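Local coordinates for PAN2-PAN3 deadenylation complex catalytic subunit pan2 (Neurospora crassa, PDB 4CZW), which forms the catalytic subunit of the PAN deadenylation complex, which probably shortens the poly(A) tails of mRNA by exonucleolytic release of 5'-AMP, at residues Tyr49-Leu53 and Leu133-Thr138; Lys207-Pro211 and His278-Trp282; Val329-Glu333 and Ala383-Val389. All blocks are in the same frame, centred on the assembly; numbering follows the deposited sequence.

Overall arrangement
All three contacts belong to the ubiquitin-specific-protease-like domain, predicted to be a catalytically inactive scaffold, and illustrate how contacts arranged in series along a chain can converge in space. From the N terminus, contact 1 closes a loop that is about half helical by bringing 49-53 against helix 130-149. Contact 2 follows, folding the loop after strand 206-207 onto helix 276-282. Contact 3 comes last, pairing strands 321-334 and 385-394. None encloses or crosses another. Contact 3 nevertheless touches both of the others: V388 and V389 pack on V134, K135 and T138, while M386 and P387 meet R279 and W282. Contacts 1 and 2 stay about 7 Å apart at their nearest atoms.

Contact 1: residues Tyr49-Leu53 and Leu133-Thr138; sequences YANSL and LVKNLT
Y49 and L133 show how a flat ring can be laid against the ridge of a helix. With CG placed between the backbone N and the carbonyl carbon (chi1 71°), the Y49 ring reaches across to helix 130-149, where L133 CB comes over one of its faces, 3.7 Å from the ring centroid and 17° off the normal. This is a CH-pi contact, offset toward the rim, and the two side chains cross at about a right angle. The CE2 corner of the ring settles against the backbone between L133 and V134, while its hydroxyl passes beside L137 CB and hydrogen-bonds V120 O beyond the contact.

One turn further along, the bump is supplied by the other side. L137 pushes its CD2 into the hollow between A50 and L53, lying 3.5 Å from A50 CB and 3.7 Å from L53 CD2. L53 answers by placing CG opposite its backbone N (chi1 176°), which carries CD2 between L137 CD2 and T138 OG1, 3.6 Å from the latter, while CD1 also rests against T138. V134 CG2 covers the base of L53, 3.8 Å from its CB.

Every touching residue is buried. Helix 103-109 adds L106 against A50 and L109 against L137, whereas strands 339-347 and 385-394 back V134 through L342 and V388, and V389 of the latter strand packs on T138. This is plain packing inside the ubiquitin-specific-protease-like domain, joining helices 51-58, 103-109 and 130-149 to two strands of its mixed sheet.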
ATOM      1  N   TYR A  49      -3.093   5.226  10.769  1.00 42.87           N
ATOM      2  CA  TYR A  49      -1.966   4.733  11.552  1.00 43.13           C
ATOM      3  C   TYR A  49      -1.171   3.721  10.736  1.00 40.76           C
ATOM      4  O   TYR A  49      -0.004   3.454  11.017  1.00 41.96           O
ATOM      5  CB  TYR A  49      -2.448   4.098  12.861  1.00 38.10           C
ATOM      6  CG  TYR A  49      -3.171   2.777  12.678  1.00 42.38           C
ATOM      7  CD1 TYR A  49      -4.545   2.734  12.487  1.00 39.39           C
ATOM      8  CD2 TYR A  49      -2.476   1.572  12.704  1.00 43.20           C
ATOM      9  CE1 TYR A  49      -5.208   1.530  12.320  1.00 40.11           C
ATOM     10  CE2 TYR A  49      -3.129   0.366  12.535  1.00 41.52           C
ATOM     11  CZ  TYR A  49      -4.493   0.349  12.346  1.00 42.41           C
ATOM     12  OH  TYR A  49      -5.142  -0.852  12.181  1.00 47.14           O
ATOM     13  N   ALA A  50      -1.828   3.161   9.725  1.00 42.85           N
ATOM     14  CA  ALA A  50      -1.250   2.123   8.881  1.00 38.36           C
ATOM     15  C   ALA A  50      -0.119   2.635   7.996  1.00 37.56           C
ATOM     16  O   ALA A  50       0.658   1.844   7.462  1.00 39.42           O
ATOM     17  CB  ALA A  50      -2.335   1.500   8.020  1.00 34.49           C
ATOM     18  N   ASN A  51      -0.036   3.955   7.845  1.00 39.36           N
ATOM     19  CA  ASN A  51       0.929   4.582   6.944  1.00 42.04           C
ATOM     20  C   ASN A  51       2.366   4.121   7.164  1.00 41.33           C
ATOM     21  O   ASN A  51       3.057   3.757   6.213  1.00 39.92           O
ATOM     22  CB  ASN A  51       0.863   6.105   7.076  1.00 43.46           C
ATOM     23  CG  ASN A  51      -0.397   6.689   6.467  1.00 44.35           C
ATOM     24  OD1 ASN A  51      -1.040   6.063   5.624  1.00 37.76           O
ATOM     25  ND2 ASN A  51      -0.749   7.899   6.884  1.00 39.67           N
ATOM     26  N   SER A  52       2.806   4.133   8.418  1.00 39.76           N
ATOM     27  CA  SER A  52       4.167   3.730   8.757  1.00 38.75           C
ATOM     28  C   SER A  52       4.428   2.279   8.375  1.00 43.61           C
ATOM     29  O   SER A  52       5.499   1.943   7.872  1.00 38.15           O
ATOM     30  CB  SER A  52       4.431   3.930  10.249  1.00 34.39           C
ATOM     31  OG  SER A  52       4.164   5.265  10.636  1.00 43.32           O
ATOM     32  N   LEU A  53       3.438   1.424   8.615  1.00 32.94           N
ATOM     33  CA  LEU A  53       3.553   0.007   8.290  1.00 32.12           C
ATOM     34  C   LEU A  53       3.588  -0.208   6.781  1.00 42.43           C
ATOM     35  O   LEU A  53       4.365  -1.020   6.281  1.00 47.19           O
ATOM     36  CB  LEU A  53       2.396  -0.780   8.907  1.00 40.96           C
ATOM     37  CG  LEU A  53       2.346  -2.269   8.559  1.00 38.87           C
ATOM     38  CD1 LEU A  53       3.615  -2.971   9.010  1.00 34.96           C
ATOM     39  CD2 LEU A  53       1.123  -2.926   9.174  1.00 45.23           C
ATOM     40  N   LEU A 133      -2.517  -0.826  17.645  1.00 45.16           N
ATOM     41  CA  LEU A 133      -3.256  -0.965  16.396  1.00 39.55           C
ATOM     42  C   LEU A 133      -2.375  -1.485  15.264  1.00 43.34           C
ATOM     43  O   LEU A 133      -2.800  -2.334  14.480  1.00 44.15           O
ATOM     44  CB  LEU A 133      -3.882   0.374  15.995  1.00 47.09           C
ATOM     45  CG  LEU A 133      -5.079   0.857  16.814  1.00 49.51           C
ATOM     46  CD1 LEU A 133      -5.453   2.281  16.431  1.00 50.98           C
ATOM     47  CD2 LEU A 133      -6.262  -0.078  16.624  1.00 45.97           C
ATOM     48  N   VAL A 134      -1.149  -0.977  15.184  1.00 40.16           N
ATOM     49  CA  VAL A 134      -0.236  -1.362  14.114  1.00 40.82           C
ATOM     50  C   VAL A 134       0.363  -2.746  14.380  1.00 44.21           C
ATOM     51  O   VAL A 134       0.783  -3.437  13.452  1.00 44.89           O
ATOM     52  CB  VAL A 134       0.894  -0.320  13.928  1.00 38.78           C
ATOM     53  CG1 VAL A 134       1.888  -0.377  15.076  1.00 36.70           C
ATOM     54  CG2 VAL A 134       1.600  -0.524  12.596  1.00 36.75           C
ATOM     55  N   LYS A 135       0.389  -3.149  15.647  1.00 44.51           N
ATOM     56  CA  LYS A 135       0.806  -4.499  16.011  1.00 42.64           C
ATOM     57  C   LYS A 135      -0.205  -5.508  15.496  1.00 43.52           C
ATOM     58  O   LYS A 135       0.152  -6.494  14.851  1.00 44.59           O
ATOM     59  CB  LYS A 135       0.956  -4.640  17.525  1.00 51.24           C
ATOM     60  CG  LYS A 135       2.261  -4.110  18.077  1.00 56.91           C
ATOM     61  CD  LYS A 135       2.277  -4.177  19.592  1.00 63.30           C
ATOM     62  CE  LYS A 135       3.555  -3.587  20.155  1.00 55.42           C
ATOM     63  NZ  LYS A 135       3.530  -3.558  21.640  1.00 61.25           N
ATOM     64  N   ASN A 136      -1.473  -5.246  15.795  1.00 41.77           N
ATOM     65  CA  ASN A 136      -2.564  -6.099  15.354  1.00 47.69           C
ATOM     66  C   ASN A 136      -2.667  -6.137  13.836  1.00 40.48           C
ATOM     67  O   ASN A 136      -2.891  -7.195  13.250  1.00 51.35           O
ATOM     68  CB  ASN A 136      -3.887  -5.627  15.960  1.00 46.81           C
ATOM     69  CG  ASN A 136      -3.918  -5.761  17.469  1.00 49.43           C
ATOM     70  OD1 ASN A 136      -3.259  -6.630  18.040  1.00 42.34           O
ATOM     71  ND2 ASN A 136      -4.688  -4.900  18.126  1.00 46.58           N
ATOM     72  N   LEU A 137      -2.493  -4.980  13.206  1.00 43.77           N
ATOM     73  CA  LEU A 137      -2.583  -4.878  11.755  1.00 45.41           C
ATOM     74  C   LEU A 137      -1.476  -5.669  11.068  1.00 41.59           C
ATOM     75  O   LEU A 137      -1.708  -6.311  10.045  1.00 42.64           O
ATOM     76  CB  LEU A 137      -2.525  -3.416  11.313  1.00 44.29           C
ATOM     77  CG  LEU A 137      -2.632  -3.190   9.805  1.00 45.14           C
ATOM     78  CD1 LEU A 137      -3.993  -3.635   9.287  1.00 34.25           C
ATOM     79  CD2 LEU A 137      -2.374  -1.735   9.471  1.00 41.74           C
ATOM     80  N   THR A 138      -0.276  -5.615  11.637  1.00 39.93           N
ATOM     81  CA  THR A 138       0.863  -6.352  11.103  1.00 39.80           C
ATOM     82  C   THR A 138       0.567  -7.848  11.088  1.00 47.42           C
ATOM     83  O   THR A 138       0.870  -8.544  10.119  1.00 43.06           O
ATOM     84  CB  THR A 138       2.141  -6.091  11.922  1.00 38.85           C
ATOM     85  OG1 THR A 138       2.381  -4.680  12.001  1.00 40.73           O
ATOM     86  CG2 THR A 138       3.340  -6.772  11.277  1.00 34.08           C
TER

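Contact 2: residues Lys207-Pro211 and His278-Trp282; sequences KLCYP and HRKLW
Y210 and H278 lie ring against ring without forming a regular stack: H278 covers one face of the tyrosine, the centroids are 4.3 Å apart, and the planes are inclined by 31°. The imidazole is set toward the rim, with NE2 3.5 Å from Y210 CD2. At the phenol's edge, near its plane, stands W282 NE1. Together the three residues make an aromatic cluster, which fastens the loop following strand 206-207 to helix 276-282 in the ubiquitin-specific-protease-like domain.

W282 NE1 donates to Y210 OH at 2.6 Å in a nearly straight bond, with an N-H...O angle of 176°, and the hydroxyl lies essentially in the indole plane. Two residues therefore grip the phenol oxygen, because it also hydrogen-bonds T271 O. H278 ND1 is bonded to the backbone N of T274, which is likely to limit rotation of the imidazole. L281 turns its CG opposite the backbone N (chi1 -176°), a choice that brings CD2 within 3.7 Å of Y210 CD1, and crosses the tyrosine obliquely. A phenylalanine here would keep the ring but lack the hydroxyl, and would probably leave W282 NE1 and T271 O without their shared partner.

Beyond the cluster, W287 meets W282 edge-to-face, and strand 385-394 supports the indole through M386 and P387. L208, backbone-bonded to C270 and packed on F227 and V230, completes the contact: its CD1 meets the indole edge in the ring plane, 3.7 Å from W282 CZ2.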
ATOM      1  N   LYS A 207       7.069 -12.218  18.297  1.00 47.48           N
ATOM      2  CA  LYS A 207       7.133 -11.208  19.347  1.00 48.32           C
ATOM      3  C   LYS A 207       8.431 -11.328  20.139  1.00 51.81           C
ATOM      4  O   LYS A 207       8.848 -12.430  20.492  1.00 58.46           O
ATOM      5  CB  LYS A 207       5.935 -11.335  20.290  1.00 50.37           C
ATOM      6  CG  LYS A 207       4.582 -11.256  19.606  1.00 58.87           C
ATOM      7  CD  LYS A 207       3.453 -11.421  20.611  1.00 62.00           C
ATOM      8  CE  LYS A 207       2.092 -11.378  19.934  1.00 72.13           C
ATOM      9  NZ  LYS A 207       0.983 -11.544  20.914  1.00 90.79           N
ATOM     10  N   LEU A 208       9.063 -10.194  20.415  1.00 50.69           N
ATOM     11  CA  LEU A 208      10.297 -10.181  21.192  1.00 46.00           C
ATOM     12  C   LEU A 208      10.025 -10.550  22.647  1.00 52.45           C
ATOM     13  O   LEU A 208       8.919 -10.356  23.150  1.00 53.65           O
ATOM     14  CB  LEU A 208      10.973  -8.811  21.112  1.00 45.12           C
ATOM     15  CG  LEU A 208      11.458  -8.366  19.730  1.00 47.05           C
ATOM     16  CD1 LEU A 208      12.252  -7.073  19.829  1.00 47.17           C
ATOM     17  CD2 LEU A 208      12.282  -9.459  19.068  1.00 42.99           C
ATOM     18  N   CYS A 209      11.040 -11.086  23.317  1.00 53.98           N
ATOM     19  CA  CYS A 209      10.906 -11.500  24.710  1.00 49.57           C
ATOM     20  C   CYS A 209      12.099 -11.029  25.537  1.00 51.89           C
ATOM     21  O   CYS A 209      13.250 -11.201  25.137  1.00 51.95           O
ATOM     22  CB  CYS A 209      10.762 -13.020  24.802  1.00 54.14           C
ATOM     23  SG  CYS A 209      10.474 -13.644  26.474  1.00 72.43           S
ATOM     24  N   TYR A 210      11.817 -10.438  26.694  1.00 50.62           N
ATOM     25  CA  TYR A 210      12.861  -9.869  27.541  1.00 57.84           C
ATOM     26  C   TYR A 210      13.000 -10.624  28.860  1.00 62.24           C
ATOM     27  O   TYR A 210      12.011 -11.113  29.407  1.00 61.13           O
ATOM     28  CB  TYR A 210      12.574  -8.389  27.810  1.00 53.14           C
ATOM     29  CG  TYR A 210      12.336  -7.578  26.556  1.00 55.89           C
ATOM     30  CD1 TYR A 210      13.401  -7.068  25.824  1.00 53.11           C
ATOM     31  CD2 TYR A 210      11.048  -7.326  26.103  1.00 57.14           C
ATOM     32  CE1 TYR A 210      13.188  -6.328  24.676  1.00 53.35           C
ATOM     33  CE2 TYR A 210      10.826  -6.587  24.958  1.00 50.50           C
ATOM     34  CZ  TYR A 210      11.899  -6.090  24.248  1.00 54.40           C
ATOM     35  OH  TYR A 210      11.680  -5.353  23.106  1.00 50.49           O
ATOM     36  N   PRO A 211      14.235 -10.721  29.376  1.00 71.39           N
ATOM     37  CA  PRO A 211      14.507 -11.402  30.648  1.00 73.08           C
ATOM     38  C   PRO A 211      14.089 -10.577  31.863  1.00 80.25           C
ATOM     39  O   PRO A 211      13.449  -9.535  31.705  1.00 94.13           O
ATOM     40  CB  PRO A 211      16.024 -11.593  30.620  1.00 74.47           C
ATOM     41  CG  PRO A 211      16.516 -10.452  29.801  1.00 65.82           C
ATOM     42  CD  PRO A 211      15.473 -10.234  28.740  1.00 68.55           C
ATOM     43  N   HIS A 278      12.292  -1.994  29.735  1.00 57.40           N
ATOM     44  CA  HIS A 278      12.341  -2.304  28.313  1.00 53.78           C
ATOM     45  C   HIS A 278      12.794  -1.084  27.520  1.00 56.40           C
ATOM     46  O   HIS A 278      13.553  -1.205  26.558  1.00 49.13           O
ATOM     47  CB  HIS A 278      10.975  -2.776  27.816  1.00 54.00           C
ATOM     48  CG  HIS A 278      10.536  -4.087  28.394  1.00 61.89           C
ATOM     49  ND1 HIS A 278       9.224  -4.506  28.384  1.00 55.21           N
ATOM     50  CD2 HIS A 278      11.241  -5.075  28.997  1.00 53.02           C
ATOM     51  CE1 HIS A 278       9.137  -5.694  28.957  1.00 52.52           C
ATOM     52  NE2 HIS A 278      10.347  -6.062  29.337  1.00 54.33           N
ATOM     53  N   ARG A 279      12.341   0.094  27.936  1.00 54.41           N
ATOM     54  CA  ARG A 279      12.683   1.328  27.237  1.00 48.83           C
ATOM     55  C   ARG A 279      14.128   1.734  27.504  1.00 51.77           C
ATOM     56  O   ARG A 279      14.794   2.288  26.627  1.00 49.34           O
ATOM     57  CB  ARG A 279      11.724   2.451  27.636  1.00 49.53           C
ATOM     58  CG  ARG A 279      10.296   2.217  27.174  1.00 57.01           C
ATOM     59  CD  ARG A 279       9.350   3.296  27.673  1.00 47.12           C
ATOM     60  NE  ARG A 279       7.970   3.007  27.300  1.00 88.26           N
ATOM     61  CZ  ARG A 279       7.114   2.332  28.062  1.00 93.84           C
ATOM     62  NH1 ARG A 279       7.490   1.878  29.251  1.00 88.74           N
ATOM     63  NH2 ARG A 279       5.878   2.114  27.635  1.00 70.98           N
ATOM     64  N   LYS A 280      14.610   1.456  28.714  1.00 56.21           N
ATOM     65  CA  LYS A 280      16.006   1.708  29.051  1.00 47.70           C
ATOM     66  C   LYS A 280      16.920   0.831  28.204  1.00 43.26           C
ATOM     67  O   LYS A 280      17.988   1.264  27.770  1.00 50.97           O
ATOM     68  CB  LYS A 280      16.262   1.455  30.537  1.00 51.47           C
ATOM     69  CG  LYS A 280      15.508   2.384  31.475  1.00 58.24           C
ATOM     70  CD  LYS A 280      15.931   2.161  32.917  1.00 64.39           C
ATOM     71  CE  LYS A 280      15.180   3.078  33.868  1.00 61.75           C
ATOM     72  NZ  LYS A 280      15.629   2.892  35.275  1.00 74.71           N
ATOM     73  N   LEU A 281      16.488  -0.405  27.973  1.00 43.21           N
ATOM     74  CA  LEU A 281      17.251  -1.353  27.171  1.00 46.94           C
ATOM     75  C   LEU A 281      17.340  -0.906  25.715  1.00 44.58           C
ATOM     76  O   LEU A 281      18.414  -0.924  25.114  1.00 48.89           O
ATOM     77  CB  LEU A 281      16.624  -2.746  27.255  1.00 41.18           C
ATOM     78  CG  LEU A 281      17.367  -3.877  26.540  1.00 34.34           C
ATOM     79  CD1 LEU A 281      18.714  -4.131  27.197  1.00 45.23           C
ATOM     80  CD2 LEU A 281      16.529  -5.147  26.516  1.00 47.32           C
ATOM     81  N   TRP A 282      16.203  -0.504  25.154  1.00 44.76           N
ATOM     82  CA  TRP A 282      16.140  -0.087  23.756  1.00 43.60           C
ATOM     83  C   TRP A 282      16.826   1.252  23.512  1.00 50.42           C
ATOM     84  O   TRP A 282      17.210   1.562  22.383  1.00 50.38           O
ATOM     85  CB  TRP A 282      14.684  -0.007  23.293  1.00 45.11           C
ATOM     86  CG  TRP A 282      14.173  -1.278  22.696  1.00 43.05           C
ATOM     87  CD1 TRP A 282      13.391  -2.215  23.306  1.00 41.48           C
ATOM     88  CD2 TRP A 282      14.409  -1.753  21.368  1.00 37.41           C
ATOM     89  NE1 TRP A 282      13.123  -3.245  22.436  1.00 47.36           N
ATOM     90  CE2 TRP A 282      13.738  -2.985  21.239  1.00 41.67           C
ATOM     91  CE3 TRP A 282      15.125  -1.257  20.273  1.00 39.90           C
ATOM     92  CZ2 TRP A 282      13.759  -3.728  20.060  1.00 44.24           C
ATOM     93  CZ3 TRP A 282      15.143  -1.995  19.104  1.00 41.29           C
ATOM     94  CH2 TRP A 282      14.467  -3.216  19.007  1.00 44.23           C
TER

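Contact 3: residues Val329-Glu333 and Ala383-Val389; sequences VVNVE and AWKMPVV
V330 CG1 and K385 CG meet because both lie opposite their main-chain nitrogens, with first torsions of -179° and -168°; V330 CG1 thereby rests 3.6 Å from K385 CG. The turn of psi to -53° at V388 is the second decisive torsion. It sets V388 and V389 both opposite V329, a classic beta bulge in this antiparallel pair, whose strands belong to the mixed sheet of the ubiquitin-specific-protease-like domain. V329 O consequently accepts two N-H groups, from V388 at 2.7 Å and, weakly, from V389, while V329 N returns a bond to V389 O.

Past the bulge, N331 and selenomethionine M386 form a hydrogen-bonded pair, with N331 N 2.8 Å from M386 O and a bond back from M386 N to N331 O. P387 faces V330 in a non-hydrogen-bonded position, where its missing N-H costs this pairing nothing. On the opposite face of the sheet from V330 and K385, N331 CB packs on V388 CG2 at 3.6 Å. W384 O accepts E333 N at 3.0 Å and a CA-H from V332, whose CG1 lies beside the indole, 3.8 Å from W384 CE3.

Main-chain bonds thus fix the alignment, while the polar ends of W384 and K385 are bonded elsewhere. W384 NE1 bonds R6 O, and K385 NZ bonds S4, Y13 and T379 O, which would be expected to offset much of the cost of burying what is probably an ammonium group.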
ATOM      1  N   VAL A 329       8.771   0.597  12.368  1.00 41.37           N
ATOM      2  CA  VAL A 329       7.600   1.380  12.741  1.00 36.28           C
ATOM      3  C   VAL A 329       7.819   1.943  14.140  1.00 37.59           C
ATOM      4  O   VAL A 329       7.942   1.191  15.107  1.00 42.35           O
ATOM      5  CB  VAL A 329       6.308   0.546  12.707  1.00 38.26           C
ATOM      6  CG1 VAL A 329       5.145   1.344  13.279  1.00 37.47           C
ATOM      7  CG2 VAL A 329       6.006   0.097  11.287  1.00 33.40           C
ATOM      8  N   VAL A 330       7.870   3.268  14.243  1.00 39.03           N
ATOM      9  CA  VAL A 330       8.258   3.920  15.488  1.00 32.17           C
ATOM     10  C   VAL A 330       7.112   4.700  16.129  1.00 35.56           C
ATOM     11  O   VAL A 330       6.425   5.473  15.463  1.00 46.90           O
ATOM     12  CB  VAL A 330       9.443   4.878  15.256  1.00 29.72           C
ATOM     13  CG1 VAL A 330       9.854   5.544  16.558  1.00 35.75           C
ATOM     14  CG2 VAL A 330      10.616   4.130  14.642  1.00 36.88           C
ATOM     15  N   ASN A 331       6.914   4.490  17.427  1.00 38.32           N
ATOM     16  CA  ASN A 331       5.922   5.243  18.183  1.00 38.39           C
ATOM     17  C   ASN A 331       6.518   6.538  18.721  1.00 42.30           C
ATOM     18  O   ASN A 331       7.570   6.527  19.358  1.00 40.50           O
ATOM     19  CB  ASN A 331       5.366   4.403  19.334  1.00 37.32           C
ATOM     20  CG  ASN A 331       4.240   5.099  20.074  1.00 36.18           C
ATOM     21  OD1 ASN A 331       3.075   4.997  19.691  1.00 48.85           O
ATOM     22  ND2 ASN A 331       4.582   5.809  21.145  1.00 44.15           N
ATOM     23  N   VAL A 332       5.843   7.652  18.458  1.00 47.62           N
ATOM     24  CA  VAL A 332       6.313   8.957  18.906  1.00 37.97           C
ATOM     25  C   VAL A 332       5.322   9.597  19.872  1.00 42.47           C
ATOM     26  O   VAL A 332       4.182   9.881  19.507  1.00 51.65           O
ATOM     27  CB  VAL A 332       6.547   9.910  17.719  1.00 36.99           C
ATOM     28  CG1 VAL A 332       6.934  11.292  18.219  1.00 39.32           C
ATOM     29  CG2 VAL A 332       7.617   9.350  16.792  1.00 35.76           C
ATOM     30  N   GLU A 333       5.766   9.823  21.105  1.00 48.02           N
ATOM     31  CA  GLU A 333       4.911  10.409  22.132  1.00 56.53           C
ATOM     32  C   GLU A 333       5.076  11.923  22.213  1.00 53.92           C
ATOM     33  O   GLU A 333       6.163  12.453  21.991  1.00 54.55           O
ATOM     34  CB  GLU A 333       5.211   9.786  23.498  1.00 54.90           C
ATOM     35  CG  GLU A 333       4.961   8.290  23.579  1.00 61.37           C
ATOM     36  CD  GLU A 333       5.252   7.728  24.957  1.00 85.57           C
ATOM     37  OE1 GLU A 333       5.570   8.520  25.867  1.00 81.92           O
ATOM     38  OE2 GLU A 333       5.163   6.494  25.129  1.00 84.23           O
ATOM     39  N   ALA A 383      12.066   8.538  26.354  1.00 48.35           N
ATOM     40  CA  ALA A 383      11.085   9.556  26.710  1.00 38.13           C
ATOM     41  C   ALA A 383       9.943   9.647  25.703  1.00 46.00           C
ATOM     42  O   ALA A 383       8.798   9.895  26.083  1.00 45.50           O
ATOM     43  CB  ALA A 383      11.761  10.905  26.853  1.00 44.56           C
ATOM     44  N   TRP A 384      10.245   9.441  24.423  1.00 41.94           N
ATOM     45  CA  TRP A 384       9.239   9.644  23.384  1.00 39.84           C
ATOM     46  C   TRP A 384       9.405   8.772  22.136  1.00 39.54           C
ATOM     47  O   TRP A 384       8.441   8.560  21.399  1.00 45.81           O
ATOM     48  CB  TRP A 384       9.220  11.120  22.969  1.00 43.09           C
ATOM     49  CG  TRP A 384      10.525  11.626  22.424  1.00 37.50           C
ATOM     50  CD1 TRP A 384      11.560  12.160  23.134  1.00 39.03           C
ATOM     51  CD2 TRP A 384      10.926  11.653  21.049  1.00 37.74           C
ATOM     52  NE1 TRP A 384      12.584  12.515  22.287  1.00 40.08           N
ATOM     53  CE2 TRP A 384      12.219  12.213  21.001  1.00 40.14           C
ATOM     54  CE3 TRP A 384      10.319  11.255  19.854  1.00 32.66           C
ATOM     55  CZ2 TRP A 384      12.913  12.385  19.806  1.00 40.67           C
ATOM     56  CZ3 TRP A 384      11.010  11.427  18.670  1.00 36.54           C
ATOM     57  CH2 TRP A 384      12.294  11.987  18.654  1.00 42.34           C
ATOM     58  N   LYS A 385      10.610   8.263  21.889  1.00 41.89           N
ATOM     59  CA  LYS A 385      10.849   7.500  20.665  1.00 35.88           C
ATOM     60  C   LYS A 385      11.145   6.026  20.925  1.00 44.91           C
ATOM     61  O   LYS A 385      12.242   5.670  21.353  1.00 41.89           O
ATOM     62  CB  LYS A 385      11.998   8.119  19.866  1.00 35.46           C
ATOM     63  CG  LYS A 385      12.118   7.565  18.456  1.00 32.02           C
ATOM     64  CD  LYS A 385      13.369   8.054  17.755  1.00 30.44           C
ATOM     65  CE  LYS A 385      13.508   7.416  16.385  1.00 33.86           C
ATOM     66  NZ  LYS A 385      14.823   7.727  15.766  1.00 43.07           N
HETATM   67  N   MSE A 386      10.164   5.172  20.641  1.00 43.22           N
HETATM   68  CA  MSE A 386      10.304   3.735  20.852  1.00 38.29           C
HETATM   69  C   MSE A 386       9.799   2.926  19.656  1.00 41.62           C
HETATM   70  O   MSE A 386       8.754   3.236  19.086  1.00 40.70           O
HETATM   71  CB  MSE A 386       9.562   3.311  22.121  1.00 43.26           C
HETATM   72  CG  MSE A 386      10.318   3.598  23.408  1.00 48.21           C
HETATM   73 SE   MSE A 386      11.841   2.399  23.633  1.00 57.45          SE
HETATM   74  CE  MSE A 386      13.260   3.716  23.837  1.00 40.03           C
ATOM     75  N   PRO A 387      10.546   1.877  19.278  1.00 39.18           N
ATOM     76  CA  PRO A 387      10.184   1.016  18.149  1.00 41.52           C
ATOM     77  C   PRO A 387       9.016   0.088  18.474  1.00 38.81           C
ATOM     78  O   PRO A 387       8.914  -0.407  19.596  1.00 37.53           O
ATOM     79  CB  PRO A 387      11.462   0.213  17.902  1.00 40.37           C
ATOM     80  CG  PRO A 387      12.102   0.136  19.241  1.00 39.22           C
ATOM     81  CD  PRO A 387      11.802   1.446  19.918  1.00 42.28           C
ATOM     82  N   VAL A 388       8.147  -0.141  17.495  1.00 34.27           N
ATOM     83  CA  VAL A 388       6.989  -1.005  17.687  1.00 31.52           C
ATOM     84  C   VAL A 388       7.098  -2.259  16.827  1.00 41.19           C
ATOM     85  O   VAL A 388       6.988  -3.378  17.327  1.00 44.66           O
ATOM     86  CB  VAL A 388       5.677  -0.271  17.353  1.00 38.23           C
ATOM     87  CG1 VAL A 388       4.488  -1.200  17.536  1.00 38.93           C
ATOM     88  CG2 VAL A 388       5.529   0.965  18.220  1.00 35.31           C
ATOM     89  N   VAL A 389       7.313  -2.062  15.530  1.00 38.64           N
ATOM     90  CA  VAL A 389       7.485  -3.175  14.605  1.00 35.33           C
ATOM     91  C   VAL A 389       8.833  -3.073  13.897  1.00 39.40           C
ATOM     92  O   VAL A 389       9.185  -2.021  13.362  1.00 44.51           O
ATOM     93  CB  VAL A 389       6.358  -3.222  13.554  1.00 31.07           C
ATOM     94  CG1 VAL A 389       6.517  -4.445  12.660  1.00 26.45           C
ATOM     95  CG2 VAL A 389       4.997  -3.228  14.231  1.00 34.29           C
TER